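Long-range contacts in alpha-L-arabinofuranosidase B (PDB 6SXT), which hydrolyses terminal non-reducing alpha-L-arabinofuranosyl residues from arabinoxylan, arabinan and arabinogalactan side chains as a retaining family GH54 glycosidase of Aspergillus kawachii: residues Glu145-Gly153 with His178-Asn186; Cys161-Thr172 with Lys270-Asp281. All blocks are in the same frame, centred on the assembly; numbering follows the deposited sequence.

Interaction 1: residues Glu145-Gly153 with His178-Asn186; sequences EGMYAVLDG and HMEAIYLGN. With NAG (2-acetamido-2-deoxy-beta-D-glucopyranose), chain B; LXE ([(1~{S},2~{S},3~{S},4~{S})-2-(hydroxymethyl)-3,4-bis(oxidanyl)cyclopentyl]azanium), chain G.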
loop_
_atom_site.group_PDB
_atom_site.type_symbol
_atom_site.label_atom_id
_atom_site.label_comp_id
_atom_site.label_asym_id
_atom_site.label_seq_id
_atom_site.Cartn_x
_atom_site.Cartn_y
_atom_site.Cartn_z
ATOM N N GLU A 145 17.774 -15.669 11.012
ATOM C CA GLU A 145 17.375 -14.255 10.821
ATOM C C GLU A 145 16.095 -13.969 11.599
ATOM O O GLU A 145 15.311 -14.853 11.883
ATOM C CB GLU A 145 17.136 -13.936 9.338
ATOM C CG GLU A 145 15.996 -14.684 8.696
ATOM C CD GLU A 145 15.736 -14.394 7.240
ATOM O OE1 GLU A 145 16.416 -13.484 6.694
ATOM O OE2 GLU A 145 14.925 -15.096 6.618
ATOM N N GLY A 146 15.875 -12.692 11.827
ATOM C CA GLY A 146 14.552 -12.192 12.226
ATOM C C GLY A 146 14.141 -11.051 11.321
ATOM O O GLY A 146 14.947 -10.550 10.543
ATOM N N MET A 147 12.884 -10.687 11.426
ATOM C CA MET A 147 12.313 -9.584 10.661
ATOM C C MET A 147 11.086 -9.107 11.416
ATOM O O MET A 147 10.492 -9.843 12.244
ATOM C CB MET A 147 11.995 -9.976 9.235
ATOM C CG MET A 147 10.980 -11.076 9.101
ATOM S SD MET A 147 11.091 -11.935 7.493
ATOM C CE MET A 147 12.530 -12.963 7.722
ATOM N N TYR A 148 10.694 -7.867 11.155
ATOM C CA TYR A 148 9.346 -7.417 11.546
ATOM C C TYR A 148 8.868 -6.401 10.511
ATOM O O TYR A 148 9.699 -5.837 9.778
ATOM C CB TYR A 148 9.260 -6.820 12.966
ATOM C CG TYR A 148 9.667 -5.367 13.096
ATOM C CD1 TYR A 148 10.972 -5.002 13.319
ATOM C CD2 TYR A 148 8.733 -4.347 12.943
ATOM C CE1 TYR A 148 11.357 -3.674 13.386
ATOM C CE2 TYR A 148 9.101 -3.023 13.009
ATOM C CZ TYR A 148 10.413 -2.680 13.247
ATOM O OH TYR A 148 10.808 -1.359 13.295
ATOM N N ALA A 149 7.575 -6.169 10.495
ATOM C CA ALA A 149 6.976 -5.060 9.768
ATOM C C ALA A 149 5.809 -4.535 10.553
ATOM O O ALA A 149 5.085 -5.338 11.185
ATOM C CB ALA A 149 6.579 -5.456 8.369
ATOM N N VAL A 150 5.573 -3.239 10.404
ATOM C CA VAL A 150 4.296 -2.642 10.863
ATOM C C VAL A 150 3.475 -2.384 9.604
ATOM O O VAL A 150 3.945 -1.682 8.671
ATOM C CB VAL A 150 4.497 -1.351 11.668
ATOM C CG1 VAL A 150 3.160 -0.679 11.972
ATOM C CG2 VAL A 150 5.290 -1.634 12.949
ATOM N N LEU A 151 2.306 -2.994 9.551
ATOM C CA LEU A 151 1.421 -3.038 8.373
ATOM C C LEU A 151 0.020 -2.558 8.757
ATOM O O LEU A 151 -0.330 -2.467 9.917
ATOM C CB LEU A 151 1.340 -4.485 7.853
ATOM C CG LEU A 151 2.675 -5.196 7.632
ATOM C CD1 LEU A 151 2.418 -6.667 7.233
ATOM C CD2 LEU A 151 3.489 -4.494 6.558
ATOM N N ASP A 152 -0.758 -2.254 7.734
ATOM C CA ASP A 152 -2.206 -1.928 7.869
ATOM C C ASP A 152 -2.952 -3.247 7.891
ATOM O O ASP A 152 -3.069 -3.900 6.851
ATOM C CB ASP A 152 -2.666 -0.987 6.744
ATOM C CG ASP A 152 -4.131 -0.615 6.795
ATOM O OD1 ASP A 152 -4.868 -1.258 7.594
ATOM O OD2 ASP A 152 -4.530 0.295 6.058
ATOM N N GLY A 153 -3.461 -3.663 9.043
ATOM C CA GLY A 153 -4.173 -4.934 9.107
ATOM C C GLY A 153 -5.504 -4.946 8.381
ATOM O O GLY A 153 -6.111 -6.014 8.285
ATOM N N HIS A 178 13.368 -21.574 -0.420
ATOM C CA HIS A 178 14.130 -20.485 -1.067
ATOM C C HIS A 178 13.491 -19.120 -0.767
ATOM O O HIS A 178 13.803 -18.135 -1.440
ATOM C CB HIS A 178 14.267 -20.722 -2.576
ATOM C CG HIS A 178 15.200 -21.876 -2.852
ATOM N ND1 HIS A 178 16.473 -21.680 -3.366
ATOM C CD2 HIS A 178 15.063 -23.217 -2.672
ATOM C CE1 HIS A 178 17.093 -22.859 -3.490
ATOM N NE2 HIS A 178 16.242 -23.819 -3.129
ATOM N N MET A 179 12.672 -19.079 0.266
ATOM C CA MET A 179 12.068 -17.813 0.752
ATOM C C MET A 179 11.874 -17.939 2.252
ATOM O O MET A 179 11.660 -19.037 2.798
ATOM C CB MET A 179 10.692 -17.571 0.129
ATOM C CG MET A 179 10.788 -16.932 -1.223
ATOM S SD MET A 179 9.185 -16.725 -1.988
ATOM C CE MET A 179 8.611 -15.390 -0.932
ATOM N N GLU A 180 11.904 -16.803 2.926
ATOM C CA GLU A 180 11.372 -16.698 4.297
ATOM C C GLU A 180 10.933 -15.243 4.499
ATOM O O GLU A 180 11.819 -14.356 4.710
ATOM C CB GLU A 180 12.449 -17.057 5.282
ATOM C CG GLU A 180 11.956 -17.109 6.727
ATOM C CD GLU A 180 13.012 -17.656 7.659
ATOM O OE1 GLU A 180 14.041 -17.003 7.882
ATOM O OE2 GLU A 180 12.780 -18.810 8.160
ATOM N N ALA A 181 9.644 -15.024 4.364
ATOM C CA ALA A 181 9.096 -13.660 4.387
ATOM C C ALA A 181 7.760 -13.640 5.115
ATOM O O ALA A 181 6.984 -14.596 5.122
ATOM C CB ALA A 181 8.970 -13.166 2.971
ATOM N N ILE A 182 7.522 -12.514 5.782
ATOM C CA ILE A 182 6.189 -12.148 6.301
ATOM C C ILE A 182 5.191 -12.099 5.164
ATOM O O ILE A 182 5.463 -11.437 4.161
ATOM C CB ILE A 182 6.251 -10.812 7.043
ATOM C CG1 ILE A 182 7.182 -10.871 8.239
ATOM C CG2 ILE A 182 4.843 -10.368 7.417
ATOM C CD1 ILE A 182 7.571 -9.477 8.747
ATOM N N TYR A 183 4.035 -12.684 5.378
ATOM C CA TYR A 183 2.870 -12.526 4.508
ATOM C C TYR A 183 1.705 -11.974 5.346
ATOM O O TYR A 183 1.507 -12.419 6.482
ATOM C CB TYR A 183 2.455 -13.888 3.911
ATOM C CG TYR A 183 1.103 -13.833 3.254
ATOM C CD1 TYR A 183 0.969 -13.474 1.919
ATOM C CD2 TYR A 183 -0.066 -14.120 3.941
ATOM C CE1 TYR A 183 -0.264 -13.333 1.316
ATOM C CE2 TYR A 183 -1.305 -13.992 3.348
ATOM C CZ TYR A 183 -1.422 -13.609 2.031
ATOM O OH TYR A 183 -2.651 -13.417 1.443
ATOM N N LEU A 184 0.935 -11.069 4.782
ATOM C CA LEU A 184 -0.336 -10.613 5.398
ATOM C C LEU A 184 -1.425 -10.573 4.342
ATOM O O LEU A 184 -1.284 -9.857 3.359
ATOM C CB LEU A 184 -0.195 -9.249 6.074
ATOM C CG LEU A 184 -1.470 -8.746 6.739
ATOM C CD1 LEU A 184 -1.958 -9.632 7.862
ATOM C CD2 LEU A 184 -1.257 -7.329 7.249
ATOM N N GLY A 185 -2.523 -11.306 4.588
ATOM C CA GLY A 185 -3.647 -11.328 3.663
ATOM C C GLY A 185 -4.556 -12.508 3.984
ATOM O O GLY A 185 -4.354 -13.171 4.975
ATOM N N ASN A 186 -5.573 -12.708 3.139
ATOM C CA ASN A 186 -6.497 -13.832 3.437
ATOM C C ASN A 186 -6.453 -14.834 2.302
ATOM O O ASN A 186 -7.479 -15.463 2.071
ATOM C CB ASN A 186 -7.913 -13.375 3.758
ATOM C CG ASN A 186 -8.726 -12.877 2.590
ATOM O OD1 ASN A 186 -8.306 -12.035 1.800
ATOM N ND2 ASN A 186 -9.973 -13.416 2.471
HETATM C C1 NAG B . -10.887 -12.939 1.429
HETATM C C2 NAG B . -11.651 -14.182 0.888
HETATM C C3 NAG B . -12.768 -13.726 -0.061
HETATM C C4 NAG B . -13.685 -12.737 0.619
HETATM C C5 NAG B . -12.761 -11.605 1.177
HETATM C C6 NAG B . -13.556 -10.533 1.858
HETATM C C7 NAG B . -10.606 -16.380 0.527
HETATM C C8 NAG B . -9.638 -17.083 -0.323
HETATM N N2 NAG B . -10.775 -15.098 0.194
HETATM O O3 NAG B . -13.497 -14.972 -0.375
HETATM O O4 NAG B . -14.530 -12.062 -0.309
HETATM O O5 NAG B . -11.858 -12.129 2.132
HETATM O O6 NAG B . -14.336 -11.039 2.921
HETATM O O7 NAG B . -11.136 -16.927 1.511
HETATM C "C1'" LXE G . 6.486 -18.946 -4.964
HETATM C "C2'" LXE G . 6.467 -17.439 -4.705
HETATM O "O2'" LXE G . 7.740 -16.901 -4.708
HETATM C "C3'" LXE G . 5.814 -17.401 -3.392
HETATM O "O3'" LXE G . 5.489 -15.988 -3.057
HETATM C "C4'" LXE G . 4.552 -18.189 -3.672
HETATM C "C5'" LXE G . 3.939 -18.789 -2.421
HETATM O "O5'" LXE G . 4.827 -19.560 -1.642
HETATM C "C6'" LXE G . 5.040 -19.285 -4.702
HETATM N "N1'" LXE G . 4.185 -19.108 -5.911
#
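Two buried carboxylates meet where strands 145-152 and 180-185 face each other across the beta-sandwich of the catalytic domain: Glu145 OE2 lies 2.5 Å from Glu180 OE1, a spacing that suggests one acid group keeps its proton. The other oxygen of each has its own partner, since Glu145 OE1 is hydrogen-bonded to Asn166 ND2 and Glu180 OE2 forms a salt bridge with Arg259. The two side chains run past each other in opposite directions, their carboxylate planes 37° apart. The strands belong to different sheets; their axes come within 7.9 Å with N-to-C directions 24° apart, a spacing of stacked layers, and beyond the acid pair the contact is mostly apolar packing. Met147 has CG between its own backbone N and carbonyl carbon (chi1 62°), and the chain bends at the sulfur to bring CE 3.4 Å from Glu180 O. Next along, Ile182 reaches across with CD1, which lies 3.8 Å from Met147 CG and also touches Ala149 CB, while Ala230 and Val232 of strand 227-235, the neighbour of 145-152 in its sheet, pack on the same isoleucine. Just before strand 180-185, Met179 points away from 145-153, and its SD lies 3.1 Å from O2' of the bound inhibitor. At the far end of the interface, Leu151 CD1 rests 3.7 Å from Leu184 CD2.

Interaction 2: residues Cys161-Thr172 with Lys270-Asp281; sequences CFDYGNAETSST and KEGAIILGIGGD. With LXE ([(1~{S},2~{S},3~{S},4~{S})-2-(hydroxymethyl)-3,4-bis(oxidanyl)cyclopentyl]azanium), chain G; EDO (1,2-ethanediol), chain N.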
loop_
_atom_site.group_PDB
_atom_site.type_symbol
_atom_site.label_atom_id
_atom_site.label_comp_id
_atom_site.label_asym_id
_atom_site.label_seq_id
_atom_site.Cartn_x
_atom_site.Cartn_y
_atom_site.Cartn_z
ATOM N N CYS A 161 1.224 -12.052 -3.678
ATOM C CA CYS A 161 1.416 -12.313 -2.264
ATOM C C CYS A 161 1.935 -11.023 -1.624
ATOM O O CYS A 161 2.838 -10.411 -2.209
ATOM C CB CYS A 161 2.464 -13.364 -1.918
ATOM S SG CYS A 161 1.901 -15.099 -2.036
ATOM N N PHE A 162 1.357 -10.584 -0.508
ATOM C CA PHE A 162 1.836 -9.322 0.121
ATOM C C PHE A 162 2.907 -9.712 1.132
ATOM O O PHE A 162 2.588 -10.036 2.298
ATOM C CB PHE A 162 0.692 -8.542 0.778
ATOM C CG PHE A 162 1.196 -7.226 1.296
ATOM C CD1 PHE A 162 1.502 -6.235 0.396
ATOM C CD2 PHE A 162 1.474 -7.023 2.645
ATOM C CE1 PHE A 162 2.026 -5.022 0.799
ATOM C CE2 PHE A 162 2.026 -5.811 3.058
ATOM C CZ PHE A 162 2.287 -4.828 2.139
ATOM N N ASP A 163 4.148 -9.731 0.692
ATOM C CA ASP A 163 5.286 -10.233 1.470
ATOM C C ASP A 163 6.276 -9.121 1.836
ATOM O O ASP A 163 6.422 -8.143 1.115
ATOM C CB ASP A 163 6.087 -11.335 0.800
ATOM C CG ASP A 163 5.398 -12.657 0.621
ATOM O OD1 ASP A 163 4.240 -12.812 1.028
ATOM O OD2 ASP A 163 6.076 -13.558 -0.027
ATOM N N TYR A 164 7.003 -9.343 2.916
ATOM C CA TYR A 164 8.207 -8.559 3.239
ATOM C C TYR A 164 9.220 -9.532 3.801
ATOM O O TYR A 164 8.950 -10.209 4.821
ATOM C CB TYR A 164 7.941 -7.450 4.261
ATOM C CG TYR A 164 9.179 -6.712 4.691
ATOM C CD1 TYR A 164 9.895 -5.948 3.784
ATOM C CD2 TYR A 164 9.700 -6.804 5.979
ATOM C CE1 TYR A 164 11.042 -5.263 4.142
ATOM C CE2 TYR A 164 10.832 -6.111 6.370
ATOM C CZ TYR A 164 11.523 -5.329 5.452
ATOM O OH TYR A 164 12.659 -4.680 5.858
ATOM N N GLY A 165 10.387 -9.629 3.153
ATOM C CA GLY A 165 11.484 -10.428 3.691
ATOM C C GLY A 165 12.341 -11.100 2.643
ATOM O O GLY A 165 12.564 -10.552 1.571
ATOM N N ASN A 166 12.854 -12.280 2.983
ATOM C CA ASN A 166 13.981 -12.933 2.287
ATOM C C ASN A 166 13.447 -13.716 1.086
ATOM O O ASN A 166 12.468 -14.487 1.243
ATOM C CB ASN A 166 14.689 -13.864 3.268
ATOM C CG ASN A 166 16.119 -14.219 2.910
ATOM O OD1 ASN A 166 16.372 -14.597 1.756
ATOM N ND2 ASN A 166 17.041 -14.065 3.843
ATOM N N ALA A 167 14.056 -13.523 -0.082
ATOM C CA ALA A 167 13.568 -14.157 -1.302
ATOM C C ALA A 167 14.695 -14.506 -2.273
ATOM O O ALA A 167 15.848 -14.363 -1.933
ATOM C CB ALA A 167 12.503 -13.333 -1.928
ATOM N N GLU A 168 14.276 -14.921 -3.464
ATOM C CA GLU A 168 15.192 -15.441 -4.489
ATOM C C GLU A 168 15.852 -14.297 -5.245
ATOM O O GLU A 168 15.183 -13.315 -5.605
ATOM C CB GLU A 168 14.406 -16.273 -5.473
ATOM C CG GLU A 168 13.836 -17.525 -4.868
ATOM C CD GLU A 168 12.377 -17.427 -4.489
ATOM O OE1 GLU A 168 11.919 -16.286 -4.246
ATOM O OE2 GLU A 168 11.698 -18.500 -4.499
ATOM N N THR A 169 17.142 -14.418 -5.554
ATOM C CA THR A 169 17.851 -13.355 -6.279
ATOM C C THR A 169 17.471 -13.311 -7.749
ATOM O O THR A 169 17.737 -12.293 -8.370
ATOM C CB THR A 169 19.362 -13.484 -6.131
ATOM O OG1 THR A 169 19.736 -14.798 -6.559
ATOM C CG2 THR A 169 19.816 -13.287 -4.714
ATOM N N SER A 170 16.894 -14.373 -8.299
ATOM C CA SER A 170 16.493 -14.423 -9.720
ATOM C C SER A 170 15.104 -13.849 -9.987
ATOM O O SER A 170 14.674 -13.841 -11.155
ATOM C CB SER A 170 16.578 -15.846 -10.205
ATOM O OG SER A 170 15.691 -16.672 -9.476
ATOM N N SER A 171 14.291 -13.563 -8.944
ATOM C CA SER A 171 12.884 -13.186 -9.097
ATOM C C SER A 171 12.070 -14.357 -9.650
ATOM O O SER A 171 10.991 -14.132 -10.211
ATOM C CB SER A 171 12.698 -11.945 -9.909
ATOM O OG SER A 171 13.591 -10.905 -9.491
ATOM N N THR A 172 12.557 -15.589 -9.474
ATOM C CA THR A 172 11.809 -16.784 -9.919
ATOM C C THR A 172 11.699 -17.803 -8.793
ATOM O O THR A 172 12.419 -17.710 -7.783
ATOM C CB THR A 172 12.489 -17.459 -11.146
ATOM O OG1 THR A 172 13.690 -18.096 -10.720
ATOM C CG2 THR A 172 12.762 -16.458 -12.249
ATOM N N LYS A 270 17.805 -20.204 1.849
ATOM C CA LYS A 270 17.494 -18.774 1.601
ATOM C C LYS A 270 18.554 -18.168 0.686
ATOM O O LYS A 270 19.761 -18.580 0.771
ATOM C CB LYS A 270 17.421 -18.041 2.919
ATOM C CG LYS A 270 16.295 -18.590 3.787
ATOM C CD LYS A 270 16.130 -17.788 5.021
ATOM C CE LYS A 270 17.340 -17.709 5.867
ATOM N NZ LYS A 270 17.587 -19.048 6.499
ATOM N N GLU A 271 18.141 -17.197 -0.120
ATOM C CA GLU A 271 19.042 -16.604 -1.135
ATOM C C GLU A 271 19.467 -15.179 -0.758
ATOM O O GLU A 271 20.399 -14.670 -1.393
ATOM C CB GLU A 271 18.356 -16.684 -2.481
ATOM C CG GLU A 271 18.016 -18.128 -2.873
ATOM C CD GLU A 271 17.645 -18.317 -4.327
ATOM O OE1 GLU A 271 17.699 -17.339 -5.098
ATOM O OE2 GLU A 271 17.190 -19.447 -4.674
ATOM N N GLY A 272 18.778 -14.523 0.200
ATOM C CA GLY A 272 19.219 -13.218 0.698
ATOM C C GLY A 272 18.662 -12.006 -0.043
ATOM O O GLY A 272 18.959 -10.908 0.383
ATOM N N ALA A 273 17.833 -12.152 -1.055
ATOM C CA ALA A 273 17.194 -10.998 -1.710
ATOM C C ALA A 273 16.124 -10.456 -0.746
ATOM O O ALA A 273 15.669 -11.227 0.119
ATOM C CB ALA A 273 16.576 -11.389 -3.025
ATOM N N ILE A 274 15.682 -9.230 -0.985
ATOM C CA ILE A 274 14.600 -8.647 -0.188
ATOM C C ILE A 274 13.460 -8.262 -1.108
ATOM O O ILE A 274 13.699 -7.576 -2.124
ATOM C CB ILE A 274 15.114 -7.430 0.588
ATOM C CG1 ILE A 274 16.400 -7.745 1.321
ATOM C CG2 ILE A 274 14.020 -6.914 1.525
ATOM C CD1 ILE A 274 16.999 -6.533 2.037
ATOM N N ILE A 275 12.239 -8.623 -0.702
ATOM C CA ILE A 275 11.021 -8.250 -1.464
ATOM C C ILE A 275 10.083 -7.460 -0.564
ATOM O O ILE A 275 10.118 -7.667 0.680
ATOM C CB ILE A 275 10.281 -9.462 -2.040
ATOM C CG1 ILE A 275 9.975 -10.488 -0.960
ATOM C CG2 ILE A 275 11.043 -10.028 -3.233
ATOM C CD1 ILE A 275 9.208 -11.725 -1.410
ATOM N N LEU A 276 9.283 -6.616 -1.154
ATOM C CA LEU A 276 8.203 -5.914 -0.436
ATOM C C LEU A 276 6.987 -5.830 -1.356
ATOM O O LEU A 276 7.090 -5.219 -2.441
ATOM C CB LEU A 276 8.656 -4.527 -0.007
ATOM C CG LEU A 276 7.525 -3.687 0.584
ATOM C CD1 LEU A 276 6.912 -4.308 1.808
ATOM C CD2 LEU A 276 8.026 -2.299 0.900
ATOM N N GLY A 277 5.889 -6.463 -0.950
ATOM C CA GLY A 277 4.579 -6.281 -1.603
ATOM C C GLY A 277 4.231 -7.362 -2.610
ATOM O O GLY A 277 3.144 -7.309 -3.144
ATOM N N ILE A 278 5.163 -8.273 -2.862
ATOM C CA ILE A 278 5.122 -9.262 -3.976
ATOM C C ILE A 278 5.644 -10.591 -3.478
ATOM O O ILE A 278 6.302 -10.667 -2.417
ATOM C CB ILE A 278 5.974 -8.749 -5.148
ATOM C CG1 ILE A 278 7.387 -8.386 -4.678
ATOM C CG2 ILE A 278 5.279 -7.615 -5.851
ATOM C CD1 ILE A 278 8.382 -8.285 -5.791
ATOM N N GLY A 279 5.366 -11.660 -4.232
ATOM C CA GLY A 279 6.028 -12.936 -3.961
ATOM C C GLY A 279 7.398 -13.033 -4.574
ATOM O O GLY A 279 7.838 -12.098 -5.329
ATOM N N GLY A 280 8.148 -14.057 -4.191
ATOM C CA GLY A 280 9.543 -14.168 -4.628
ATOM C C GLY A 280 9.652 -14.401 -6.129
ATOM O O GLY A 280 10.664 -13.976 -6.702
ATOM N N ASP A 281 8.615 -14.947 -6.747
ATOM C CA ASP A 281 8.571 -15.133 -8.227
ATOM C C ASP A 281 7.953 -13.932 -8.927
ATOM O O ASP A 281 7.570 -13.957 -10.124
ATOM C CB ASP A 281 7.816 -16.420 -8.567
ATOM C CG ASP A 281 6.412 -16.461 -8.025
ATOM O OD1 ASP A 281 5.941 -15.436 -7.441
ATOM O OD2 ASP A 281 5.788 -17.541 -8.138
HETATM C "C1'" LXE G . 6.486 -18.946 -4.964
HETATM C "C2'" LXE G . 6.467 -17.439 -4.705
HETATM O "O2'" LXE G . 7.740 -16.901 -4.708
HETATM C "C3'" LXE G . 5.814 -17.401 -3.392
HETATM O "O3'" LXE G . 5.489 -15.988 -3.057
HETATM C "C4'" LXE G . 4.552 -18.189 -3.672
HETATM C "C5'" LXE G . 3.939 -18.789 -2.421
HETATM O "O5'" LXE G . 4.827 -19.560 -1.642
HETATM C "C6'" LXE G . 5.040 -19.285 -4.702
HETATM N "N1'" LXE G . 4.185 -19.108 -5.911
HETATM C C1 EDO N . 22.172 -17.848 -4.110
HETATM O O1 EDO N . 21.381 -17.320 -5.137
HETATM C C2 EDO N . 22.432 -16.868 -3.018
HETATM O O2 EDO N . 23.249 -17.427 -1.976
HETATM O O HOH W 1 1.650 -8.857 -4.813
HETATM O O HOH W 2 15.394 -16.677 0.306
HETATM O O HOH W 3 17.504 -17.430 -7.663
#
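An antiparallel beta ladder that runs on into the catalytic loop of the GH54 active site joins 161-172 to 270-281. Gly165 and Ile275 form a hydrogen-bonded pair, with Ile275 N to Gly165 O at 3.0 Å in the carbonyl plane; Ala167 and Ala273 form the next such pair. Gly277 N extends the ladder, donating to Asp163 O in a nearly straight bond (2.7 Å, 168°). At Gly165 the chain bends from one sheet into another, with a backbone conformation that would crowd a CB against the preceding carbonyl. Ile275 CG1 lies between its backbone N and carbonyl carbon (chi1 53°), which sends CD1 to within 3.7 Å of Ala167 CB and onto Asp163 CB. Asn166 OD1 receives Gly272 N at 2.9 Å and a proton from a water that accepts one from Glu271 N, while Asn166 ND2 is held by Ala139 O. Glu271 OE1 takes Thr169 N of the 168-171 turn on the anti side, 23° out of the carboxylate plane; its OE2 is hydrogen-bonded to His178 and Thr174. Glu168 OE1 closes on Gly280 CA at 3.2 Å. The proton donor Asp281 accepts a bond at OD2 from the inhibitor's N1'. The ladder ends two residues before Gly279, and CA-H...O contacts of Ser171 with Gly280 and Asp281 are consistent with a loop set to present this carboxylate to the ligand's nitrogen.

In the fold
Interactions 1 and 2 lie with centres about 11 Å apart in the catalytic domain and share a sheet, because strand 163-164 of interaction 2 pairs with strand 180-185 of interaction 1 through Ile182 N to Tyr164 O, 2.9 Å. Besides the bond between His178 and Glu271, Met179 joins the two contacts by packing: its CG lies 3.3 Å from Glu168 OE1, and its CE the same distance from Asp163 OD2. Their segments alternate along the chain. Both reach the inhibitor: Met179 comes from 178-186, while Gly280 and Asp281 come from 270-281. Asp203, the nucleophile Glu205 and Asn207 also hydrogen-bond to the ligand.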